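Local structure of scavenger receptor with C-type lectin type I (Homo sapiens, 2OX8) at residues A[17-22]-A[125-130]. The protein binds the leukocyte cell-surface glycan Lewis(x) through its C-type carbohydrate-recognition domain, and probably acts as a scavenger receptor. Residues are numbered along the deposited sequence; the frame is centred on the assembly and turned at random.
Sequences YYFSVE and NFICEK. With ZN (zinc ion), chain F.
Different first torsions bring Tyr17 and Glu129 together: Glu129 sends CG anti to its backbone N (chi1 172°), Tyr17 anti to its carbonyl carbon (chi1 -62°), and the two side chains run side by side, ring and carboxylate planes 56° apart, with Tyr17 OH 3.2 Å from Glu129 OE2. The pair belongs to the C-type lectin fold, in which an early strand and the last strand run antiparallel and bring the two ends of the domain together. Tyr17 faces Glu129 in a non-hydrogen-bonded pair; next along, two backbone hydrogen bonds join Tyr18 N to Cys128 O and Cys128 N to Tyr18 O, each 2.8 Å. Cys128, through its disulfide to Cys33, ties strand 125-131 to helix 26-35. On the face shared with Tyr17, Ile127 lays CG1 and CD1 alongside the ring of Phe19. Beyond it Ser20 N still bonds Phe126 O, and Ser20 OG additionally accepts the N-H of Phe126, almost straight, and donates to Glu22 O, while Ser20 CB sits 3.4 Å from the centroid of the Phe126 ring, over its face, in a CH-pi contact. At the other end Glu48, which hydrogen-bonds Tyr17 OH, joins Phe42 O and Glu129 on a zinc ion, where Glu129 OE2 is 1.9 Å from the metal.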
loop_
_atom_site.group_PDB
_atom_site.type_symbol
_atom_site.label_atom_id
_atom_site.label_comp_id
_atom_site.label_asym_id
_atom_site.label_seq_id
_atom_site.Cartn_x
_atom_site.Cartn_y
_atom_site.Cartn_z
ATOM N N TYR A 17 10.327 -4.287 -6.235
ATOM C CA TYR A 17 9.456 -3.203 -5.819
ATOM C C TYR A 17 9.667 -1.933 -6.648
ATOM O O TYR A 17 10.774 -1.628 -7.083
ATOM C CB TYR A 17 9.695 -2.878 -4.340
ATOM C CG TYR A 17 9.391 -4.009 -3.389
ATOM C CD1 TYR A 17 10.229 -5.111 -3.298
ATOM C CD2 TYR A 17 8.239 -3.991 -2.603
ATOM C CE1 TYR A 17 9.930 -6.170 -2.444
ATOM C CE2 TYR A 17 7.928 -5.044 -1.758
ATOM C CZ TYR A 17 8.777 -6.128 -1.676
ATOM O OH TYR A 17 8.495 -7.160 -0.807
ATOM N N TYR A 18 8.588 -1.190 -6.863
ATOM C CA TYR A 18 8.682 0.060 -7.597
ATOM C C TYR A 18 8.098 1.191 -6.751
ATOM O O TYR A 18 6.924 1.153 -6.366
ATOM C CB TYR A 18 7.927 -0.024 -8.925
ATOM C CG TYR A 18 8.015 1.250 -9.738
ATOM C CD1 TYR A 18 9.148 1.548 -10.489
ATOM C CD2 TYR A 18 6.983 2.175 -9.719
ATOM C CE1 TYR A 18 9.250 2.740 -11.200
ATOM C CE2 TYR A 18 7.067 3.362 -10.422
ATOM C CZ TYR A 18 8.202 3.641 -11.161
ATOM O OH TYR A 18 8.266 4.815 -11.876
ATOM N N PHE A 19 8.924 2.183 -6.442
ATOM C CA PHE A 19 8.457 3.325 -5.686
ATOM C C PHE A 19 8.197 4.398 -6.710
ATOM O O PHE A 19 9.126 4.939 -7.302
ATOM C CB PHE A 19 9.501 3.770 -4.664
ATOM C CG PHE A 19 9.629 2.831 -3.508
ATOM C CD1 PHE A 19 10.257 1.598 -3.663
ATOM C CD2 PHE A 19 9.054 3.134 -2.291
ATOM C CE1 PHE A 19 10.302 0.691 -2.624
ATOM C CE2 PHE A 19 9.099 2.228 -1.243
ATOM C CZ PHE A 19 9.721 1.005 -1.412
ATOM N N SER A 20 6.921 4.699 -6.918
ATOM C CA SER A 20 6.514 5.667 -7.920
ATOM C C SER A 20 6.999 7.091 -7.730
ATOM O O SER A 20 7.244 7.565 -6.613
ATOM C CB SER A 20 4.993 5.723 -8.024
ATOM O OG SER A 20 4.472 6.569 -7.002
ATOM N N VAL A 21 7.095 7.776 -8.862
ATOM C CA VAL A 21 7.480 9.165 -8.892
ATOM C C VAL A 21 6.187 9.953 -9.035
ATOM O O VAL A 21 5.946 10.888 -8.282
ATOM C CB VAL A 21 8.391 9.452 -10.080
ATOM C CG1 VAL A 21 8.591 10.953 -10.224
ATOM C CG2 VAL A 21 9.724 8.729 -9.878
ATOM N N GLU A 22 5.330 9.573 -9.981
ATOM C CA GLU A 22 4.090 10.319 -10.115
ATOM C C GLU A 22 3.059 9.871 -9.096
ATOM O O GLU A 22 3.097 8.745 -8.589
ATOM C CB GLU A 22 3.490 10.213 -11.520
ATOM C CG GLU A 22 2.583 11.424 -11.849
ATOM C CD GLU A 22 1.780 11.275 -13.149
ATOM O OE1 GLU A 22 2.377 10.908 -14.189
ATOM O OE2 GLU A 22 0.552 11.543 -13.126
ATOM N N ASN A 125 1.639 8.882 -4.078
ATOM C CA ASN A 125 2.656 8.107 -4.751
ATOM C C ASN A 125 2.257 6.689 -4.397
ATOM O O ASN A 125 1.446 6.486 -3.490
ATOM C CB ASN A 125 4.038 8.437 -4.187
ATOM C CG ASN A 125 4.434 9.894 -4.418
ATOM O OD1 ASN A 125 3.914 10.803 -3.772
ATOM N ND2 ASN A 125 5.344 10.117 -5.352
ATOM N N PHE A 126 2.821 5.708 -5.089
ATOM C CA PHE A 126 2.459 4.329 -4.829
ATOM C C PHE A 126 3.608 3.348 -5.023
ATOM O O PHE A 126 4.593 3.642 -5.702
ATOM C CB PHE A 126 1.284 3.947 -5.735
ATOM C CG PHE A 126 1.560 4.144 -7.197
ATOM C CD1 PHE A 126 2.149 3.145 -7.942
ATOM C CD2 PHE A 126 1.290 5.366 -7.809
ATOM C CE1 PHE A 126 2.475 3.350 -9.273
ATOM C CE2 PHE A 126 1.613 5.583 -9.143
ATOM C CZ PHE A 126 2.209 4.571 -9.877
ATOM N N ILE A 127 3.465 2.172 -4.417
ATOM C CA ILE A 127 4.478 1.134 -4.500
ATOM C C ILE A 127 3.937 -0.079 -5.258
ATOM O O ILE A 127 2.870 -0.607 -4.936
ATOM C CB ILE A 127 4.927 0.689 -3.074
ATOM C CG1 ILE A 127 5.492 1.885 -2.310
ATOM C CG2 ILE A 127 5.983 -0.410 -3.168
ATOM C CD1 ILE A 127 5.960 1.549 -0.888
ATOM N N CYS A 128 4.665 -0.506 -6.276
ATOM C CA CYS A 128 4.270 -1.671 -7.046
ATOM C C CYS A 128 5.167 -2.838 -6.625
ATOM O O CYS A 128 6.338 -2.658 -6.261
ATOM C CB CYS A 128 4.418 -1.414 -8.539
ATOM S SG CYS A 128 3.263 -0.198 -9.255
ATOM N N GLU A 129 4.620 -4.040 -6.692
ATOM C CA GLU A 129 5.343 -5.213 -6.264
ATOM C C GLU A 129 5.020 -6.403 -7.170
ATOM O O GLU A 129 3.924 -6.483 -7.735
ATOM C CB GLU A 129 4.940 -5.509 -4.815
ATOM C CG GLU A 129 5.448 -6.818 -4.214
ATOM C CD GLU A 129 4.788 -7.146 -2.871
ATOM O OE1 GLU A 129 3.546 -7.241 -2.827
ATOM O OE2 GLU A 129 5.501 -7.319 -1.864
ATOM N N LYS A 130 5.992 -7.296 -7.331
ATOM C CA LYS A 130 5.804 -8.515 -8.114
ATOM C C LYS A 130 6.867 -9.527 -7.698
ATOM O O LYS A 130 8.031 -9.178 -7.523
ATOM C CB LYS A 130 5.873 -8.250 -9.617
ATOM C CG LYS A 130 7.160 -7.629 -10.113
ATOM C CD LYS A 130 7.102 -7.474 -11.632
ATOM C CE LYS A 130 8.135 -6.484 -12.163
ATOM N NZ LYS A 130 7.808 -6.174 -13.589
HETATM ZN ZN ZN F . 5.005 -7.965 -0.190
#